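Local coordinates for glycosyl hydrolase (Streptomyces cattleya, PDB 7LR7), which probably hydrolyses glycosidic bonds in the breakdown of N-glycans, as a family GH5 enzyme that binds N-acetylglucosamine, at residues Val223-Phe228 with Ala247-Leu252; Thr358-Asp363 with Gly380-Ala385; Tyr203-Pro208 with Ala370-Val375. All blocks are in the same frame, centred on the assembly; numbering follows the deposited sequence.

Interaction 1: residues Val223-Phe228 with Ala247-Leu252; sequences VHSWVF and AYLVEL. With NAG (2-acetamido-2-deoxy-beta-D-glucopyranose), chain B.
Leu249, on helix 240-254, presses its side chain against the face of strand 221-225 turned to the helix; the residues just after the strand reach the sugar pocket. Its CB lies beside that of Val223, the two CB atoms 4.4 Å apart. CG then acts mainly as the fork that sends two methyls different ways. Leu249 CD1, held anti to CA (chi2 179°), is carried forward to the strand backbone, where it sits 3.6 Å from His224 O and 3.8 Å from Ser225 CA, while CD2 turns to the hydroxyl end of Tyr203. A leucine suits the place because its two arms can fill both directions. Val223 also touches the next residue of the helix, its CG2 meeting Val250 CG2 at 4.4 Å. Strand and helix run nearly antiparallel, at 156°, as expected for a barrel strand and the helix that follows it in a (beta/alpha)8 fold.

The alternation of the strand sends His224 to the inner side, where its ND1 is hydrogen-bonded to Glu153, a residue that binds N-acetylglucosamine. Past the strand, Trp226 CD1 approaches O6 of the bound sugar to 3.1 Å, and the Phe228 ring offers its edge to the sugar's O5. The side chains that meet between strand and helix are apolar and buried, packed partly against backbone carbonyls, so the contact depends on shape and the exclusion of water, without polar bonds between the segments.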
loop_
_atom_site.group_PDB
_atom_site.type_symbol
_atom_site.label_atom_id
_atom_site.label_comp_id
_atom_site.label_asym_id
_atom_site.label_seq_id
_atom_site.Cartn_x
_atom_site.Cartn_y
_atom_site.Cartn_z
ATOM N N VAL A 223 15.772 0.461 -22.176
ATOM C CA VAL A 223 15.954 -0.970 -21.974
ATOM C C VAL A 223 16.613 -1.204 -20.617
ATOM O O VAL A 223 17.460 -0.416 -20.181
ATOM C CB VAL A 223 16.779 -1.610 -23.114
ATOM C CG1 VAL A 223 16.053 -1.441 -24.457
ATOM C CG2 VAL A 223 18.158 -1.024 -23.179
ATOM N N HIS A 224 16.208 -2.286 -19.943
ATOM C CA HIS A 224 16.773 -2.702 -18.661
ATOM C C HIS A 224 17.406 -4.076 -18.859
ATOM O O HIS A 224 16.700 -5.055 -19.123
ATOM C CB HIS A 224 15.704 -2.756 -17.565
ATOM C CG HIS A 224 15.101 -1.424 -17.214
ATOM N ND1 HIS A 224 14.167 -1.277 -16.210
ATOM C CD2 HIS A 224 15.290 -0.184 -17.731
ATOM C CE1 HIS A 224 13.807 -0.006 -16.122
ATOM N NE2 HIS A 224 14.475 0.679 -17.031
ATOM N N SER A 225 18.726 -4.162 -18.716
ATOM C CA SER A 225 19.468 -5.370 -19.067
ATOM C C SER A 225 19.871 -6.127 -17.804
ATOM O O SER A 225 20.712 -5.648 -17.036
ATOM C CB SER A 225 20.705 -5.014 -19.891
ATOM O OG SER A 225 21.360 -6.194 -20.281
ATOM N N TRP A 226 19.303 -7.326 -17.617
ATOM C CA TRP A 226 19.484 -8.116 -16.396
ATOM C C TRP A 226 19.808 -9.566 -16.737
ATOM O O TRP A 226 18.918 -10.325 -17.132
ATOM C CB TRP A 226 18.232 -8.022 -15.520
ATOM C CG TRP A 226 18.164 -6.688 -14.888
ATOM C CD1 TRP A 226 17.309 -5.668 -15.199
ATOM C CD2 TRP A 226 19.035 -6.189 -13.871
ATOM N NE1 TRP A 226 17.563 -4.580 -14.394
ATOM C CE2 TRP A 226 18.626 -4.871 -13.578
ATOM C CE3 TRP A 226 20.115 -6.735 -13.166
ATOM C CZ2 TRP A 226 19.261 -4.091 -12.617
ATOM C CZ3 TRP A 226 20.751 -5.955 -12.224
ATOM C CH2 TRP A 226 20.320 -4.648 -11.954
ATOM N N VAL A 227 21.076 -9.967 -16.563
ATOM C CA VAL A 227 21.504 -11.290 -17.016
ATOM C C VAL A 227 21.017 -12.405 -16.085
ATOM O O VAL A 227 21.281 -13.589 -16.338
ATOM C CB VAL A 227 23.039 -11.347 -17.210
ATOM C CG1 VAL A 227 23.470 -10.292 -18.233
ATOM C CG2 VAL A 227 23.788 -11.160 -15.906
ATOM N N PHE A 228 20.259 -12.066 -15.034
ATOM C CA PHE A 228 19.586 -13.145 -14.313
ATOM C C PHE A 228 18.349 -13.663 -15.040
ATOM O O PHE A 228 17.680 -14.558 -14.519
ATOM C CB PHE A 228 19.216 -12.733 -12.864
ATOM C CG PHE A 228 18.329 -11.506 -12.747
ATOM C CD1 PHE A 228 17.032 -11.505 -13.220
ATOM C CD2 PHE A 228 18.787 -10.377 -12.096
ATOM C CE1 PHE A 228 16.229 -10.387 -13.092
ATOM C CE2 PHE A 228 17.988 -9.261 -11.955
ATOM C CZ PHE A 228 16.708 -9.260 -12.461
ATOM N N ALA A 247 24.247 -4.950 -25.028
ATOM C CA ALA A 247 24.377 -4.576 -26.432
ATOM C C ALA A 247 23.278 -5.213 -27.270
ATOM O O ALA A 247 22.715 -4.569 -28.167
ATOM C CB ALA A 247 25.760 -4.978 -26.957
ATOM N N TYR A 248 22.918 -6.464 -26.961
ATOM C CA TYR A 248 21.908 -7.154 -27.757
ATOM C C TYR A 248 20.550 -6.482 -27.613
ATOM O O TYR A 248 19.868 -6.213 -28.609
ATOM C CB TYR A 248 21.830 -8.623 -27.349
ATOM C CG TYR A 248 20.595 -9.342 -27.849
ATOM C CD1 TYR A 248 20.419 -9.620 -29.209
ATOM C CD2 TYR A 248 19.604 -9.739 -26.962
ATOM C CE1 TYR A 248 19.292 -10.293 -29.658
ATOM C CE2 TYR A 248 18.476 -10.399 -27.401
ATOM C CZ TYR A 248 18.320 -10.670 -28.740
ATOM O OH TYR A 248 17.201 -11.333 -29.141
ATOM N N LEU A 249 20.154 -6.185 -26.373
ATOM C CA LEU A 249 18.904 -5.467 -26.135
ATOM C C LEU A 249 18.875 -4.134 -26.859
ATOM O O LEU A 249 17.833 -3.735 -27.397
ATOM C CB LEU A 249 18.698 -5.240 -24.642
ATOM C CG LEU A 249 17.876 -6.301 -23.928
ATOM C CD1 LEU A 249 17.764 -5.954 -22.450
ATOM C CD2 LEU A 249 16.503 -6.417 -24.585
ATOM N N VAL A 250 20.010 -3.428 -26.881
ATOM C CA VAL A 250 20.094 -2.163 -27.611
ATOM C C VAL A 250 19.791 -2.373 -29.090
ATOM O O VAL A 250 18.900 -1.728 -29.657
ATOM C CB VAL A 250 21.476 -1.520 -27.405
ATOM C CG1 VAL A 250 21.761 -0.509 -28.491
ATOM C CG2 VAL A 250 21.516 -0.853 -26.056
ATOM N N GLU A 251 20.517 -3.294 -29.733
ATOM C CA GLU A 251 20.366 -3.491 -31.174
ATOM C C GLU A 251 19.035 -4.129 -31.529
ATOM O O GLU A 251 18.474 -3.820 -32.590
ATOM C CB GLU A 251 21.508 -4.348 -31.716
ATOM C CG GLU A 251 22.862 -3.659 -31.607
ATOM C CD GLU A 251 22.868 -2.313 -32.300
ATOM O OE1 GLU A 251 22.560 -2.271 -33.503
ATOM O OE2 GLU A 251 23.180 -1.294 -31.646
ATOM N N LEU A 252 18.534 -5.039 -30.680
ATOM C CA LEU A 252 17.206 -5.607 -30.889
ATOM C C LEU A 252 16.147 -4.518 -30.883
ATOM O O LEU A 252 15.297 -4.463 -31.779
ATOM C CB LEU A 252 16.880 -6.647 -29.816
ATOM C CG LEU A 252 15.502 -7.313 -29.915
ATOM C CD1 LEU A 252 15.393 -8.080 -31.219
ATOM C CD2 LEU A 252 15.285 -8.257 -28.743
HETATM C C1 NAG B . 12.039 -8.929 -12.997
HETATM C C2 NAG B . 11.727 -8.622 -11.525
HETATM C C3 NAG B . 11.748 -7.110 -11.253
HETATM C C4 NAG B . 12.981 -6.448 -11.859
HETATM C C5 NAG B . 13.124 -6.869 -13.313
HETATM C C6 NAG B . 14.352 -6.316 -13.988
HETATM C C7 NAG B . 10.199 -9.833 -10.028
HETATM C C8 NAG B . 8.828 -10.379 -9.859
HETATM N N2 NAG B . 10.434 -9.189 -11.173
HETATM O O1 NAG B . 12.172 -10.305 -13.162
HETATM O O3 NAG B . 11.733 -6.890 -9.845
HETATM O O4 NAG B . 12.873 -5.030 -11.787
HETATM O O5 NAG B . 13.231 -8.294 -13.373
HETATM O O6 NAG B . 14.401 -6.725 -15.348
HETATM O O7 NAG B . 11.067 -9.978 -9.174
#

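Interaction 2: residues Thr358-Asp363 with Gly380-Ala385; sequences TALVVD and GAVFEA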
loop_
_atom_site.group_PDB
_atom_site.type_symbol
_atom_site.label_atom_id
_atom_site.label_comp_id
_atom_site.label_asym_id
_atom_site.label_seq_id
_atom_site.Cartn_x
_atom_site.Cartn_y
_atom_site.Cartn_z
ATOM N N THR A 358 25.826 -5.044 -40.853
ATOM C CA THR A 358 25.213 -6.355 -40.994
ATOM C C THR A 358 24.017 -6.446 -40.056
ATOM O O THR A 358 24.155 -6.209 -38.851
ATOM C CB THR A 358 26.221 -7.462 -40.682
ATOM O OG1 THR A 358 27.340 -7.339 -41.569
ATOM C CG2 THR A 358 25.579 -8.813 -40.880
ATOM N N ALA A 359 22.848 -6.780 -40.602
ATOM C CA ALA A 359 21.625 -6.886 -39.814
ATOM C C ALA A 359 21.148 -8.333 -39.747
ATOM O O ALA A 359 21.097 -9.026 -40.769
ATOM C CB ALA A 359 20.524 -5.993 -40.393
ATOM N N LEU A 360 20.836 -8.787 -38.536
ATOM C CA LEU A 360 20.185 -10.075 -38.310
ATOM C C LEU A 360 18.676 -9.919 -38.442
ATOM O O LEU A 360 18.085 -9.051 -37.793
ATOM C CB LEU A 360 20.508 -10.579 -36.902
ATOM C CG LEU A 360 20.504 -12.049 -36.483
ATOM C CD1 LEU A 360 19.854 -12.153 -35.119
ATOM C CD2 LEU A 360 19.859 -12.987 -37.499
ATOM N N VAL A 361 18.046 -10.772 -39.251
ATOM C CA VAL A 361 16.599 -10.694 -39.434
ATOM C C VAL A 361 15.893 -11.180 -38.171
ATOM O O VAL A 361 16.221 -12.235 -37.618
ATOM C CB VAL A 361 16.161 -11.508 -40.658
ATOM C CG1 VAL A 361 14.651 -11.414 -40.859
ATOM C CG2 VAL A 361 16.859 -11.017 -41.886
ATOM N N VAL A 362 14.921 -10.406 -37.707
ATOM C CA VAL A 362 14.142 -10.730 -36.518
ATOM C C VAL A 362 12.717 -11.009 -36.986
ATOM O O VAL A 362 11.993 -10.085 -37.384
ATOM C CB VAL A 362 14.199 -9.595 -35.488
ATOM C CG1 VAL A 362 13.211 -9.829 -34.335
ATOM C CG2 VAL A 362 15.624 -9.452 -34.956
ATOM N N ASP A 363 12.324 -12.288 -36.987
ATOM C CA ASP A 363 10.995 -12.710 -37.441
ATOM C C ASP A 363 10.185 -13.141 -36.226
ATOM O O ASP A 363 10.427 -14.201 -35.644
ATOM C CB ASP A 363 11.067 -13.842 -38.465
ATOM C CG ASP A 363 9.692 -14.169 -39.076
ATOM O OD1 ASP A 363 9.656 -14.732 -40.192
ATOM O OD2 ASP A 363 8.649 -13.862 -38.446
ATOM N N GLY A 380 16.619 -18.468 -27.531
ATOM C CA GLY A 380 15.895 -18.365 -28.775
ATOM C C GLY A 380 16.802 -18.283 -29.985
ATOM O O GLY A 380 17.985 -17.943 -29.901
ATOM N N ALA A 381 16.211 -18.594 -31.139
ATOM C CA ALA A 381 16.971 -18.627 -32.383
ATOM C C ALA A 381 17.572 -17.265 -32.718
ATOM O O ALA A 381 18.717 -17.184 -33.178
ATOM C CB ALA A 381 16.082 -19.122 -33.525
ATOM N N VAL A 382 16.817 -16.183 -32.509
ATOM C CA VAL A 382 17.339 -14.849 -32.805
ATOM C C VAL A 382 18.448 -14.483 -31.818
ATOM O O VAL A 382 19.520 -14.001 -32.207
ATOM C CB VAL A 382 16.199 -13.810 -32.797
ATOM C CG1 VAL A 382 16.767 -12.382 -32.668
ATOM C CG2 VAL A 382 15.315 -13.938 -34.063
ATOM N N PHE A 383 18.210 -14.727 -30.529
ATOM C CA PHE A 383 19.215 -14.525 -29.485
ATOM C C PHE A 383 20.538 -15.203 -29.834
ATOM O O PHE A 383 21.595 -14.560 -29.873
ATOM C CB PHE A 383 18.656 -15.057 -28.159
ATOM C CG PHE A 383 19.462 -14.687 -26.937
ATOM C CD1 PHE A 383 20.601 -15.403 -26.599
ATOM C CD2 PHE A 383 19.061 -13.648 -26.109
ATOM C CE1 PHE A 383 21.336 -15.082 -25.458
ATOM C CE2 PHE A 383 19.788 -13.320 -24.971
ATOM C CZ PHE A 383 20.930 -14.036 -24.643
ATOM N N GLU A 384 20.501 -16.509 -30.094
ATOM C CA GLU A 384 21.754 -17.239 -30.292
ATOM C C GLU A 384 22.413 -16.887 -31.621
ATOM O O GLU A 384 23.646 -16.843 -31.706
ATOM C CB GLU A 384 21.502 -18.742 -30.171
ATOM C CG GLU A 384 21.066 -19.125 -28.765
ATOM C CD GLU A 384 20.892 -20.617 -28.535
ATOM O OE1 GLU A 384 20.637 -21.365 -29.501
ATOM O OE2 GLU A 384 20.991 -21.035 -27.363
ATOM N N ALA A 385 21.622 -16.632 -32.662
ATOM C CA ALA A 385 22.197 -16.142 -33.914
ATOM C C ALA A 385 22.938 -14.822 -33.702
ATOM O O ALA A 385 23.999 -14.596 -34.293
ATOM C CB ALA A 385 21.096 -15.981 -34.967
#
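Val382, the second residue of helix 381-392, wedges its two methyls against strand 358-362 and forms the middle of the contact. Its CG1 is anti to the backbone N (chi1 162°), which aims this methyl at the strand between two partners: Leu360 CD1 and Val362 CG2, each 3.9 Å from Val382 CG1. Val362 and Val382 meet at about a right angle, each presenting one branch to the other. Leu360 is the long reach of the strand. Leu360 CD1 comes within 3.5 Å of Val382 O and 4.0 Å of Ala385 CB, one turn further along the helix, with Leu360 CD2 lying 4.1 Å from that same Ala385 CB. The small alanine lets the forked end of the leucine come close to the helix, whereas beta-branched Val361 and Val362 suit the extended strand, and Val362 adds to its compact apolar surface.

Toward the end of the strand the fit slackens. Val382 CG2 faces backbone rather than side chain, standing 4.0 Å from Val361 O, and at Asp363 the nearest approach is only a loose one, from its N. The carboxylate of this exposed residue leads away from the helix and makes a weak hydrogen bond with Gly365 N.

Strand and helix lie nearly antiparallel, at 169°, with axes 9.2 Å apart, as the first two elements of a beta-alpha-beta unit that continues into strand 397-400, parallel to the first. With aliphatic side chains at its centre, resting in part on backbone oxygens, and charge kept to the margin, the contact is consistent with hydrophobic burial as what holds this helix on its sheet.

Interaction 3: residues Tyr203-Pro208 with Ala370-Val375; sequences YLDDHP and APARSV
The carbonyl oxygen of His207 is gripped by both terminal nitrogens of Arg373: NH2 gives the sounder bond, 2.9 Å to His207 O and on a lone pair in the carbonyl plane, whereas the bond from NH1 is weak. The guanidinium is steered by a bend at chi3 (89°) and fixed in rotation where Arg373 NE donates to Ala370 O at 3.0 Å, nearly in the guanidinium plane. Leu204 O lies over one face, 3.0 Å above that plane, too poorly angled toward NE for a hydrogen bond. Arginine suits the place because one flat group can serve several carbonyls, NH1 also bonding to Phe209 O. A leucine in its place would probably leave the carbonyls of His207, Ala370 and Phe209 without these donors and let the two loops shift against each other.

A second clasp joins Asp205 to Ser374. Asp205 OD1 accepts from Ser374 N at 2.7 Å and Asp205 OD2 from Ser374 OG at 2.8 Å, both on the syn side and somewhat out of the carboxylate plane. A short acid thus holds backbone and hydroxyl of one residue within the 3-10 segment. Alongside, Ser374 CA approaches Tyr203 O to 3.2 Å in a CA-H...O contact.

The type II turn from Leu204 to His207 sits between helices 200-203 and 211-216 of the barrel, and residues 370-375 lead from strand 358-362 toward helix 381-392. Tyr203 completes the setting, the hydroxyl end of its side chain reaching Tyr248 of helix 240-254 and Phe383 of helix 381-392.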
loop_
_atom_site.group_PDB
_atom_site.type_symbol
_atom_site.label_atom_id
_atom_site.label_comp_id
_atom_site.label_asym_id
_atom_site.label_seq_id
_atom_site.Cartn_x
_atom_site.Cartn_y
_atom_site.Cartn_z
ATOM N N TYR A 203 10.597 -10.385 -24.894
ATOM C CA TYR A 203 10.916 -11.792 -24.712
ATOM C C TYR A 203 9.718 -12.704 -24.499
ATOM O O TYR A 203 9.843 -13.913 -24.727
ATOM C CB TYR A 203 11.847 -11.968 -23.501
ATOM C CG TYR A 203 13.264 -11.493 -23.700
ATOM C CD1 TYR A 203 13.698 -10.984 -24.924
ATOM C CD2 TYR A 203 14.182 -11.554 -22.650
ATOM C CE1 TYR A 203 15.017 -10.556 -25.095
ATOM C CE2 TYR A 203 15.479 -11.116 -22.805
ATOM C CZ TYR A 203 15.900 -10.626 -24.026
ATOM O OH TYR A 203 17.216 -10.218 -24.179
ATOM N N LEU A 204 8.581 -12.185 -24.047
ATOM C CA LEU A 204 7.459 -13.004 -23.602
ATOM C C LEU A 204 6.337 -12.922 -24.632
ATOM O O LEU A 204 5.829 -11.832 -24.908
ATOM C CB LEU A 204 6.954 -12.524 -22.241
ATOM C CG LEU A 204 6.975 -13.437 -21.018
ATOM C CD1 LEU A 204 6.271 -12.733 -19.851
ATOM C CD2 LEU A 204 6.320 -14.761 -21.320
ATOM N N ASP A 205 5.950 -14.071 -25.185
ATOM C CA ASP A 205 4.894 -14.099 -26.185
ATOM C C ASP A 205 3.586 -13.618 -25.569
ATOM O O ASP A 205 3.229 -14.010 -24.453
ATOM C CB ASP A 205 4.737 -15.508 -26.754
ATOM C CG ASP A 205 5.998 -16.005 -27.444
ATOM O OD1 ASP A 205 6.756 -15.172 -27.991
ATOM O OD2 ASP A 205 6.234 -17.231 -27.443
ATOM N N ASP A 206 2.892 -12.737 -26.286
ATOM C CA ASP A 206 1.578 -12.228 -25.883
ATOM C C ASP A 206 1.630 -11.409 -24.595
ATOM O O ASP A 206 0.624 -11.260 -23.898
ATOM C CB ASP A 206 0.560 -13.367 -25.760
ATOM C CG ASP A 206 0.297 -14.048 -27.092
ATOM O OD1 ASP A 206 0.105 -13.326 -28.101
ATOM O OD2 ASP A 206 0.294 -15.298 -27.131
ATOM N N HIS A 207 2.782 -10.875 -24.264
ATOM C CA HIS A 207 2.851 -9.854 -23.242
ATOM C C HIS A 207 2.248 -8.563 -23.790
ATOM O O HIS A 207 2.582 -8.158 -24.910
ATOM C CB HIS A 207 4.302 -9.652 -22.827
ATOM C CG HIS A 207 4.483 -8.671 -21.724
ATOM N ND1 HIS A 207 4.115 -8.937 -20.422
ATOM C CD2 HIS A 207 4.982 -7.414 -21.723
ATOM C CE1 HIS A 207 4.406 -7.895 -19.665
ATOM N NE2 HIS A 207 4.948 -6.963 -20.430
ATOM N N PRO A 208 1.369 -7.892 -23.041
ATOM C CA PRO A 208 0.617 -6.758 -23.612
ATOM C C PRO A 208 1.475 -5.577 -24.026
ATOM O O PRO A 208 1.086 -4.844 -24.942
ATOM C CB PRO A 208 -0.339 -6.366 -22.475
ATOM C CG PRO A 208 -0.451 -7.584 -21.644
ATOM C CD PRO A 208 0.891 -8.240 -21.695
ATOM N N ALA A 370 3.854 -8.945 -32.217
ATOM C CA ALA A 370 4.984 -9.755 -31.780
ATOM C C ALA A 370 4.566 -11.048 -31.069
ATOM O O ALA A 370 5.009 -11.312 -29.948
ATOM C CB ALA A 370 5.910 -8.936 -30.892
ATOM N N PRO A 371 3.723 -11.879 -31.702
ATOM C CA PRO A 371 3.214 -13.072 -31.008
ATOM C C PRO A 371 4.274 -14.116 -30.718
ATOM O O PRO A 371 4.059 -14.952 -29.832
ATOM C CB PRO A 371 2.168 -13.622 -31.982
ATOM C CG PRO A 371 2.669 -13.212 -33.305
ATOM C CD PRO A 371 3.237 -11.829 -33.094
ATOM N N ALA A 372 5.388 -14.126 -31.444
ATOM C CA ALA A 372 6.448 -15.098 -31.215
ATOM C C ALA A 372 7.769 -14.397 -30.930
ATOM O O ALA A 372 8.835 -14.804 -31.402
ATOM C CB ALA A 372 6.575 -16.060 -32.391
ATOM N N ARG A 373 7.717 -13.347 -30.113
ATOM C CA ARG A 373 8.935 -12.638 -29.749
ATOM C C ARG A 373 9.868 -13.473 -28.885
ATOM O O ARG A 373 11.037 -13.095 -28.719
ATOM C CB ARG A 373 8.577 -11.335 -29.043
ATOM C CG ARG A 373 8.067 -11.499 -27.636
ATOM C CD ARG A 373 7.486 -10.182 -27.131
ATOM N NE ARG A 373 6.069 -10.054 -27.461
ATOM C CZ ARG A 373 5.232 -9.225 -26.842
ATOM N NH1 ARG A 373 5.685 -8.447 -25.872
ATOM N NH2 ARG A 373 3.949 -9.176 -27.196
ATOM N N SER A 374 9.401 -14.608 -28.363
ATOM C CA SER A 374 10.281 -15.409 -27.530
ATOM C C SER A 374 11.470 -15.967 -28.305
ATOM O O SER A 374 12.432 -16.408 -27.673
ATOM C CB SER A 374 9.496 -16.540 -26.861
ATOM O OG SER A 374 8.972 -17.435 -27.816
ATOM N N VAL A 375 11.459 -15.920 -29.642
ATOM C CA VAL A 375 12.664 -16.243 -30.400
ATOM C C VAL A 375 13.807 -15.283 -30.112
ATOM O O VAL A 375 14.956 -15.574 -30.471
ATOM C CB VAL A 375 12.397 -16.264 -31.916
ATOM C CG1 VAL A 375 11.377 -17.330 -32.261
ATOM C CG2 VAL A 375 11.976 -14.861 -32.417
#

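How the interactions relate
The contacts form a triangle, with centres of interactions 1 and 2 and of interactions 2 and 3 about 14 Å apart, and those of 1 and 3 about 16 Å. Residues 203-208 come first along the chain, then both segments of interaction 1, and the segments of interactions 2 and 3 alternate afterwards. Interaction 1 belongs to the (beta/alpha)8 barrel and interaction 2 to the small C-terminal three-stranded sheet; interaction 3 bridges these two regions. Tyr248 of helix 240-254 packs on Phe383, Val382 and Tyr203, and Val375 O probably accepts a hydrogen bond from Val382 N. The C-terminal region is thus fastened to the flank of the barrel near the strand that leads to two residues of the sugar pocket.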